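PDB 6IDP: MATE family efflux transporter from Vibrio cholerae, which probably expels drugs and other toxic compounds from the cell, cycling through conformations in a proton-dependent way. Local coordinates for residues F278-V283 / I358-L363; S289-I294 / M369-N374; L233-G238 / K378-L383. One frame throughout, in Å; residues are numbered along the deposited sequence.

Contact 1 (F278-V283 / I358-L363); sequences FALVAV and ISLGAL. With OLC ((2R)-2,3-dihydroxypropyl (9Z)-octadec-9-enoate), chain N; OLC ((2R)-2,3-dihydroxypropyl (9Z)-octadec-9-enoate), chain F.
Ala279 closes helix 263-279 with its methyl pointed at the other segment, where CB meets the CD1 branch of Leu360 at 3.8 Å. On its far flank, the backbone lies along the hydrocarbon tail of the lipid OLC in chain N, with CA of Ala279 3.9 Å from C17.

Leu280 is the break itself. It is the first residue to leave the helical path, and it also takes the N-cap position of helix 281-299, so two helices meet with a single residue between them. Its side chain carries most of this segment's packing, and its two methyls do different jobs. CG stands beside the backbone N, anti to the carbonyl carbon (chi1 -79°), which sends both branches across the gap. CD1 faces two leucines at once, 4.0 Å from CD2 of Leu363 and 4.1 Å from CD2 of Leu360. The side chain of Leu363 is met at about a right angle, that of Leu360 on a slant. CD2 instead rests on the backbone, 3.4 Å from the carbonyl O of Leu360, a van der Waals contact.

The partner is the first turns of helix 360-375, set against the break between helices 263-279 and 281-299, all within the second MatE region. In segment 358-363 the OG of Ser359 is hydrogen-bonded to Val356 O and to Asn418 ND2 of helix 379-435, while Gly361, with no side chain, takes the tail end of the second lipid, chain F, C18 lying 3.6 Å from its CA.

Further along, Val281 turns to the lipid side, its CG1 3.6 Å from C13 of the chain N tail, and packs on Leu22, Val25 and Met29 of helix 5-39. Val283 reaches Met367 and Gln321.

Contact 2 (S289-I294 / M369-N374); sequences SLPPMI and MVSVAN
The proline kink of helix 281-299, made by Pro291 and Pro292, is pressed against helix 360-375 at Ser371 and Val372. Two successive prolines have no N-H to give to the turn before, and the regular bonding is back by Ile294, whose N donates to Leu290 O at 3.0 Å. The kinked helix comes close here: the CA atoms of Pro291 and Val372 are 6.0 Å apart.

Two small van der Waals touches make up the contact. The Pro291 ring meets Ser371 with its outer corner: CG lies 3.9 Å from Ser371 CB, and also 3.9 Å from the carbonyl O of the same serine. Ser371 therefore offers the proline its CB and its carbonyl O, not its hydroxyl, which is used within its own helix. OG stands between the backbone N and the carbonyl carbon (chi1 68°) and is hydrogen-bonded to Leu368 O.

Beside this pair, Leu290 reaches over with one branch, CD2, to CG2 of Val372 at 3.8 Å, the two side chains passing at a slant. Leu290 has its CG anti to the backbone N (chi1 -175°), and Val372 presents the methyl that lies beside its own N. Ile294, one turn on, also points at the partner helix and shields it more loosely.

Around this pair, helix 303-330 packs on Leu290 and Ile294 through Leu309 and Val310, helix 54-80 sets Thr72 against both prolines, helix 5-39 binds Ser289 OG through Thr18 OG1, and helix 379-435 lies against Val370 and Asn374.

Contact 3 (L233-G238 / K378-L383); sequences LGHIMG and KSYVAL. With OLC ((2R)-2,3-dihydroxypropyl (9Z)-octadec-9-enoate), chain S.
His235 and Ser379 lock together where helix 379-435 begins alongside helix 226-259, two transmembrane helices whose short segments run parallel, at 2°, with axes 9.3 Å apart. Lys378 is the N-cap residue, so Ser379 and Tyr380 belong to the opening turn and meet the neighbouring helix near its own N-terminal end.

The imidazole of His235 takes these two residues in different ways. Over one face, offset toward the rim, sits the hydroxyl of Ser379, with OG 3.6 Å from NE2. The Tyr380 ring meets it obliquely, the planes inclined at 55°, which is neither a stack nor a T-shape. Seen from the tyrosine, CE1 of His235 arrives at the ring edge, close to the plane, 3.5 Å from CE2. A water lies between Tyr380 OH and His235 ND1, its bond to ND1 weak. NE2 has a weak hydrogen bond of its own to Gly377 O, just before the helix start.

Beneath the rings the packing is apolar. Ile236 has its CB turned away from the partner, yet CD1 bends back to Ser379 CB at 4.1 Å, and Ser379 CB lies 3.8 Å from Ile236 CA. On the outer flank, Leu383 CD2 lies 3.7 Å from C14 of the lipid tail in chain S.

Ser379 places OG between its backbone N and carbonyl carbon, turned to His235, and donates a 2.6 Å hydrogen bond to the His235 backbone O, approaching moderately bent from the C=O direction and 31° out of the carbonyl plane.

In the fold
Contacts 1 and 2 both involve helices 281-299 and 360-375, contact 1 at the junction of 263-279 with 281-299; their centres are 17 Å apart and their segments alternate along the chain. Contact 3 adds helix 226-259 and the start of helix 379-435, and its segments enclose both others in sequence. Its centre is 12 Å from contact 2 and 24 Å from contact 1. Contacts 2 and 3 touch where the end of helix 360-375 meets the start of helix 379-435: Ala373 O and Lys378 N, 2.9 Å apart, probably hydrogen-bond. Helix 360-375 thus packs against both the break before helix 281-299 and the kink farther along it, in a transporter whose shape responds to protons.

Contact 1 (F278-V283 / I358-L363)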
loop_
_atom_site.group_PDB
_atom_site.type_symbol
_atom_site.label_atom_id
_atom_site.label_comp_id
_atom_site.label_asym_id
_atom_site.label_seq_id
_atom_site.Cartn_x
_atom_site.Cartn_y
_atom_site.Cartn_z
ATOM N N PHE A 278 6.809 0.458 9.770
ATOM C CA PHE A 278 6.280 -0.361 10.851
ATOM C C PHE A 278 5.481 0.466 11.855
ATOM O O PHE A 278 4.444 0.019 12.342
ATOM C CB PHE A 278 7.410 -1.103 11.566
ATOM C CG PHE A 278 7.722 -2.442 10.970
ATOM C CD1 PHE A 278 6.878 -3.519 11.188
ATOM C CD2 PHE A 278 8.856 -2.629 10.195
ATOM C CE1 PHE A 278 7.157 -4.758 10.642
ATOM C CE2 PHE A 278 9.142 -3.867 9.647
ATOM C CZ PHE A 278 8.290 -4.932 9.872
ATOM N N ALA A 279 5.956 1.672 12.154
ATOM C CA ALA A 279 5.266 2.541 13.105
ATOM C C ALA A 279 3.880 2.938 12.601
ATOM O O ALA A 279 3.000 3.282 13.391
ATOM C CB ALA A 279 6.099 3.785 13.390
ATOM N N LEU A 280 3.690 2.879 11.286
ATOM C CA LEU A 280 2.435 3.294 10.667
ATOM C C LEU A 280 1.615 2.114 10.151
ATOM O O LEU A 280 0.733 2.289 9.309
ATOM C CB LEU A 280 2.711 4.268 9.517
ATOM C CG LEU A 280 3.015 5.727 9.867
ATOM C CD1 LEU A 280 3.616 6.442 8.668
ATOM C CD2 LEU A 280 1.759 6.449 10.344
ATOM N N VAL A 281 1.901 0.916 10.651
ATOM C CA VAL A 281 1.238 -0.276 10.139
ATOM C C VAL A 281 -0.250 -0.304 10.509
ATOM O O VAL A 281 -1.065 -0.840 9.761
ATOM C CB VAL A 281 1.939 -1.571 10.638
ATOM C CG1 VAL A 281 1.769 -1.747 12.138
ATOM C CG2 VAL A 281 1.420 -2.788 9.883
ATOM N N ALA A 282 -0.613 0.290 11.641
ATOM C CA ALA A 282 -2.017 0.329 12.040
ATOM C C ALA A 282 -2.791 1.311 11.170
ATOM O O ALA A 282 -3.957 1.077 10.839
ATOM C CB ALA A 282 -2.154 0.699 13.505
ATOM N N VAL A 283 -2.143 2.414 10.806
ATOM C CA VAL A 283 -2.761 3.389 9.921
ATOM C C VAL A 283 -2.931 2.765 8.539
ATOM O O VAL A 283 -3.972 2.925 7.894
ATOM C CB VAL A 283 -1.934 4.683 9.826
ATOM C CG1 VAL A 283 -2.606 5.677 8.895
ATOM C CG2 VAL A 283 -1.751 5.294 11.205
ATOM N N ILE A 358 7.371 11.751 15.865
ATOM C CA ILE A 358 6.325 12.592 16.436
ATOM C C ILE A 358 5.455 13.208 15.336
ATOM O O ILE A 358 4.365 13.710 15.596
ATOM C CB ILE A 358 6.934 13.708 17.326
ATOM C CG1 ILE A 358 5.848 14.423 18.141
ATOM C CG2 ILE A 358 7.726 14.691 16.487
ATOM C CD1 ILE A 358 5.025 13.499 19.010
ATOM N N SER A 359 5.932 13.142 14.099
ATOM C CA SER A 359 5.201 13.701 12.967
ATOM C C SER A 359 4.367 12.649 12.242
ATOM O O SER A 359 3.630 12.974 11.312
ATOM C CB SER A 359 6.167 14.354 11.974
ATOM O OG SER A 359 6.873 13.369 11.238
ATOM N N LEU A 360 4.483 11.393 12.664
ATOM C CA LEU A 360 3.829 10.294 11.956
ATOM C C LEU A 360 2.315 10.266 12.199
ATOM O O LEU A 360 1.568 9.658 11.434
ATOM C CB LEU A 360 4.457 8.952 12.347
ATOM C CG LEU A 360 5.930 8.774 11.947
ATOM C CD1 LEU A 360 6.423 7.356 12.227
ATOM C CD2 LEU A 360 6.164 9.150 10.484
ATOM N N GLY A 361 1.867 10.929 13.259
ATOM C CA GLY A 361 0.445 11.084 13.502
ATOM C C GLY A 361 -0.171 11.950 12.423
ATOM O O GLY A 361 -1.218 11.619 11.861
ATOM N N ALA A 362 0.496 13.062 12.126
ATOM C CA ALA A 362 0.048 13.981 11.089
ATOM C C ALA A 362 0.142 13.343 9.702
ATOM O O ALA A 362 -0.710 13.577 8.849
ATOM C CB ALA A 362 0.859 15.264 11.142
ATOM N N LEU A 363 1.183 12.545 9.476
ATOM C CA LEU A 363 1.333 11.848 8.203
ATOM C C LEU A 363 0.236 10.802 8.058
ATOM O O LEU A 363 -0.325 10.621 6.975
ATOM C CB LEU A 363 2.714 11.197 8.092
ATOM C CG LEU A 363 3.021 10.426 6.805
ATOM C CD1 LEU A 363 2.817 11.302 5.578
ATOM C CD2 LEU A 363 4.443 9.872 6.833
HETATM C C18 OLC N . 7.288 0.494 16.907
HETATM C C17 OLC N . 5.849 0.718 16.499
HETATM C C16 OLC N . 5.135 -0.614 16.421
HETATM C C12 OLC N . 0.877 -2.932 15.580
HETATM C C15 OLC N . 3.690 -0.402 16.025
HETATM C C13 OLC N . 1.529 -1.577 15.748
HETATM C C14 OLC N . 3.033 -1.744 15.776
HETATM C C18 OLC F . 0.847 12.146 16.893
HETATM C C10 OLC F . -3.397 13.513 20.754
HETATM C C9 OLC F . -4.671 13.063 20.718
HETATM C C17 OLC F . 1.424 13.351 17.601
HETATM C C11 OLC F . -2.989 14.784 20.036
HETATM C C8 OLC F . -5.746 13.811 19.959
HETATM C C16 OLC F . 0.736 14.603 17.107
HETATM C C12 OLC F . -1.551 15.124 20.376
HETATM C C15 OLC F . 1.211 15.791 17.913
HETATM C C13 OLC F . -0.901 15.827 19.203
HETATM C C14 OLC F . 0.607 15.716 19.300
#

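Contact 2 (S289-I294 / M369-N374)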
loop_
_atom_site.group_PDB
_atom_site.type_symbol
_atom_site.label_atom_id
_atom_site.label_comp_id
_atom_site.label_asym_id
_atom_site.label_seq_id
_atom_site.Cartn_x
_atom_site.Cartn_y
_atom_site.Cartn_z
ATOM N N SER A 289 -9.490 -0.863 5.655
ATOM C CA SER A 289 -10.713 -1.238 6.360
ATOM C C SER A 289 -11.743 -0.111 6.360
ATOM O O SER A 289 -12.945 -0.358 6.271
ATOM C CB SER A 289 -10.395 -1.657 7.797
ATOM O OG SER A 289 -9.727 -0.623 8.497
ATOM N N LEU A 290 -11.264 1.123 6.455
ATOM C CA LEU A 290 -12.138 2.290 6.527
ATOM C C LEU A 290 -12.882 2.633 5.218
ATOM O O LEU A 290 -14.074 2.940 5.267
ATOM C CB LEU A 290 -11.333 3.507 6.999
ATOM C CG LEU A 290 -12.085 4.813 7.248
ATOM C CD1 LEU A 290 -13.202 4.597 8.252
ATOM C CD2 LEU A 290 -11.122 5.888 7.733
ATOM N N PRO A 291 -12.197 2.598 4.053
ATOM C CA PRO A 291 -12.935 2.961 2.831
ATOM C C PRO A 291 -14.214 2.153 2.519
ATOM O O PRO A 291 -15.163 2.767 2.041
ATOM C CB PRO A 291 -11.894 2.749 1.726
ATOM C CG PRO A 291 -10.595 3.010 2.398
ATOM C CD PRO A 291 -10.755 2.432 3.779
ATOM N N PRO A 292 -14.244 0.825 2.762
ATOM C CA PRO A 292 -15.519 0.145 2.496
ATOM C C PRO A 292 -16.643 0.625 3.406
ATOM O O PRO A 292 -17.784 0.730 2.963
ATOM C CB PRO A 292 -15.210 -1.326 2.781
ATOM C CG PRO A 292 -13.738 -1.444 2.726
ATOM C CD PRO A 292 -13.192 -0.128 3.164
ATOM N N MET A 293 -16.317 0.898 4.665
ATOM C CA MET A 293 -17.299 1.410 5.613
ATOM C C MET A 293 -17.838 2.759 5.145
ATOM O O MET A 293 -19.045 2.987 5.145
ATOM C CB MET A 293 -16.687 1.537 7.013
ATOM C CG MET A 293 -16.087 0.249 7.556
ATOM S SD MET A 293 -15.286 0.459 9.166
ATOM C CE MET A 293 -16.708 0.643 10.244
ATOM N N ILE A 294 -16.931 3.645 4.739
ATOM C CA ILE A 294 -17.306 4.972 4.263
ATOM C C ILE A 294 -18.153 4.897 2.995
ATOM O O ILE A 294 -19.183 5.565 2.888
ATOM C CB ILE A 294 -16.061 5.848 3.985
ATOM C CG1 ILE A 294 -15.247 6.051 5.263
ATOM C CG2 ILE A 294 -16.472 7.195 3.415
ATOM C CD1 ILE A 294 -15.987 6.804 6.344
ATOM N N MET A 369 -6.897 10.716 5.050
ATOM C CA MET A 369 -7.713 11.623 4.258
ATOM C C MET A 369 -7.718 11.240 2.777
ATOM O O MET A 369 -8.736 11.404 2.101
ATOM C CB MET A 369 -7.230 13.064 4.438
ATOM C CG MET A 369 -7.428 13.614 5.848
ATOM S SD MET A 369 -9.156 13.633 6.372
ATOM C CE MET A 369 -9.245 12.187 7.426
ATOM N N VAL A 370 -6.593 10.727 2.281
ATOM C CA VAL A 370 -6.516 10.253 0.901
ATOM C C VAL A 370 -7.493 9.103 0.676
ATOM O O VAL A 370 -8.277 9.120 -0.273
ATOM C CB VAL A 370 -5.089 9.787 0.520
ATOM C CG1 VAL A 370 -5.113 8.991 -0.783
ATOM C CG2 VAL A 370 -4.154 10.979 0.396
ATOM N N SER A 371 -7.448 8.112 1.562
ATOM C CA SER A 371 -8.308 6.941 1.444
ATOM C C SER A 371 -9.782 7.299 1.631
ATOM O O SER A 371 -10.653 6.698 1.006
ATOM C CB SER A 371 -7.893 5.869 2.455
ATOM O OG SER A 371 -8.163 6.291 3.780
ATOM N N VAL A 372 -10.054 8.276 2.492
ATOM C CA VAL A 372 -11.421 8.722 2.738
ATOM C C VAL A 372 -11.974 9.473 1.526
ATOM O O VAL A 372 -13.118 9.258 1.121
ATOM C CB VAL A 372 -11.508 9.618 3.996
ATOM C CG1 VAL A 372 -12.824 10.387 4.028
ATOM C CG2 VAL A 372 -11.345 8.779 5.256
ATOM N N ALA A 373 -11.150 10.340 0.943
ATOM C CA ALA A 373 -11.527 11.074 -0.262
ATOM C C ALA A 373 -11.890 10.124 -1.406
ATOM O O ALA A 373 -12.915 10.304 -2.067
ATOM C CB ALA A 373 -10.404 12.003 -0.683
ATOM N N ASN A 374 -11.044 9.120 -1.637
ATOM C CA ASN A 374 -11.321 8.105 -2.651
ATOM C C ASN A 374 -12.622 7.354 -2.364
ATOM O O ASN A 374 -13.405 7.081 -3.275
ATOM C CB ASN A 374 -10.162 7.107 -2.750
ATOM C CG ASN A 374 -8.990 7.641 -3.559
ATOM O OD1 ASN A 374 -9.173 8.270 -4.599
ATOM N ND2 ASN A 374 -7.775 7.378 -3.084
#

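Contact 3 (L233-G238 / K378-L383)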
loop_
_atom_site.group_PDB
_atom_site.type_symbol
_atom_site.label_atom_id
_atom_site.label_comp_id
_atom_site.label_asym_id
_atom_site.label_seq_id
_atom_site.Cartn_x
_atom_site.Cartn_y
_atom_site.Cartn_z
ATOM N N LEU A 233 -15.532 3.136 -12.565
ATOM C CA LEU A 233 -14.307 2.563 -12.017
ATOM C C LEU A 233 -13.094 3.411 -12.395
ATOM O O LEU A 233 -12.244 3.701 -11.554
ATOM C CB LEU A 233 -14.122 1.123 -12.505
ATOM C CG LEU A 233 -15.081 0.080 -11.924
ATOM C CD1 LEU A 233 -14.984 -1.233 -12.691
ATOM C CD2 LEU A 233 -14.808 -0.142 -10.439
ATOM N N GLY A 234 -13.034 3.816 -13.661
ATOM C CA GLY A 234 -11.909 4.577 -14.180
ATOM C C GLY A 234 -11.737 5.945 -13.547
ATOM O O GLY A 234 -10.615 6.440 -13.424
ATOM N N HIS A 235 -12.850 6.554 -13.149
ATOM C CA HIS A 235 -12.836 7.860 -12.496
ATOM C C HIS A 235 -12.019 7.851 -11.207
ATOM O O HIS A 235 -11.439 8.868 -10.822
ATOM C CB HIS A 235 -14.264 8.322 -12.197
ATOM C CG HIS A 235 -14.334 9.580 -11.389
ATOM N ND1 HIS A 235 -13.987 10.813 -11.900
ATOM C CD2 HIS A 235 -14.705 9.796 -10.104
ATOM C CE1 HIS A 235 -14.144 11.733 -10.964
ATOM N NE2 HIS A 235 -14.578 11.144 -9.866
ATOM N N ILE A 236 -11.989 6.705 -10.536
ATOM C CA ILE A 236 -11.225 6.564 -9.304
ATOM C C ILE A 236 -9.836 6.022 -9.606
ATOM O O ILE A 236 -8.831 6.535 -9.117
ATOM C CB ILE A 236 -11.912 5.613 -8.302
ATOM C CG1 ILE A 236 -13.385 5.985 -8.107
ATOM C CG2 ILE A 236 -11.163 5.610 -6.978
ATOM C CD1 ILE A 236 -13.609 7.133 -7.152
ATOM N N MET A 237 -9.800 4.981 -10.430
ATOM C CA MET A 237 -8.582 4.236 -10.710
ATOM C C MET A 237 -7.492 5.079 -11.369
ATOM O O MET A 237 -6.309 4.928 -11.054
ATOM C CB MET A 237 -8.913 3.033 -11.591
ATOM C CG MET A 237 -7.706 2.235 -12.032
ATOM S SD MET A 237 -8.184 0.774 -12.963
ATOM C CE MET A 237 -9.361 1.487 -14.109
ATOM N N GLY A 238 -7.893 5.956 -12.284
ATOM C CA GLY A 238 -6.961 6.854 -12.945
ATOM C C GLY A 238 -6.133 7.677 -11.972
ATOM O O GLY A 238 -4.918 7.501 -11.893
ATOM N N LYS A 378 -14.297 11.106 -4.454
ATOM C CA LYS A 378 -13.554 12.328 -4.743
ATOM C C LYS A 378 -12.085 12.004 -4.994
ATOM O O LYS A 378 -11.216 12.325 -4.184
ATOM C CB LYS A 378 -13.707 13.323 -3.595
ATOM C CG LYS A 378 -15.158 13.672 -3.294
ATOM C CD LYS A 378 -15.287 14.502 -2.031
ATOM C CE LYS A 378 -16.749 14.751 -1.683
ATOM N NZ LYS A 378 -17.464 15.514 -2.746
ATOM N N SER A 379 -11.819 11.364 -6.129
ATOM C CA SER A 379 -10.487 10.848 -6.425
ATOM C C SER A 379 -9.487 11.945 -6.780
ATOM O O SER A 379 -8.286 11.778 -6.593
ATOM C CB SER A 379 -10.567 9.821 -7.558
ATOM O OG SER A 379 -11.222 10.368 -8.688
ATOM N N TYR A 380 -9.985 13.065 -7.291
ATOM C CA TYR A 380 -9.109 14.173 -7.654
ATOM C C TYR A 380 -8.718 14.994 -6.430
ATOM O O TYR A 380 -7.636 15.580 -6.392
ATOM C CB TYR A 380 -9.765 15.060 -8.714
ATOM C CG TYR A 380 -9.819 14.399 -10.071
ATOM C CD1 TYR A 380 -8.727 14.446 -10.927
ATOM C CD2 TYR A 380 -10.955 13.717 -10.491
ATOM C CE1 TYR A 380 -8.766 13.839 -12.166
ATOM C CE2 TYR A 380 -11.002 13.107 -11.729
ATOM C CZ TYR A 380 -9.905 13.171 -12.563
ATOM O OH TYR A 380 -9.946 12.565 -13.798
ATOM N N VAL A 381 -9.594 15.032 -5.433
ATOM C CA VAL A 381 -9.239 15.612 -4.144
ATOM C C VAL A 381 -8.163 14.751 -3.483
ATOM O O VAL A 381 -7.225 15.268 -2.873
ATOM C CB VAL A 381 -10.463 15.736 -3.210
ATOM C CG1 VAL A 381 -10.034 16.119 -1.799
ATOM C CG2 VAL A 381 -11.446 16.756 -3.766
ATOM N N ALA A 382 -8.296 13.435 -3.630
ATOM C CA ALA A 382 -7.334 12.495 -3.069
ATOM C C ALA A 382 -5.963 12.647 -3.725
ATOM O O ALA A 382 -4.936 12.607 -3.050
ATOM C CB ALA A 382 -7.839 11.069 -3.221
ATOM N N LEU A 383 -5.961 12.823 -5.045
ATOM C CA LEU A 383 -4.731 13.033 -5.801
ATOM C C LEU A 383 -4.071 14.357 -5.427
ATOM O O LEU A 383 -2.844 14.444 -5.335
ATOM C CB LEU A 383 -5.013 12.994 -7.307
ATOM C CG LEU A 383 -3.849 13.388 -8.223
ATOM C CD1 LEU A 383 -2.678 12.427 -8.062
ATOM C CD2 LEU A 383 -4.291 13.467 -9.678
HETATM C C18 OLC S . 0.737 14.827 -10.457
HETATM C C10 OLC S . -7.406 19.460 -9.295
HETATM C C9 OLC S . -8.454 19.661 -8.470
HETATM C C17 OLC S . 0.073 16.176 -10.283
HETATM C C11 OLC S . -6.644 18.153 -9.272
HETATM C C8 OLC S . -8.891 18.581 -7.503
HETATM C C16 OLC S . -1.372 15.979 -9.879
HETATM C C12 OLC S . -5.622 18.150 -10.388
HETATM C C7 OLC S . -9.583 19.215 -6.316
HETATM C C15 OLC S . -2.041 17.325 -9.698
HETATM C C13 OLC S . -4.249 18.433 -9.821
HETATM C C6 OLC S . -10.744 20.054 -6.801
HETATM C C14 OLC S . -3.535 17.125 -9.556
HETATM O O HOH W 1 -11.552 10.713 -14.183
#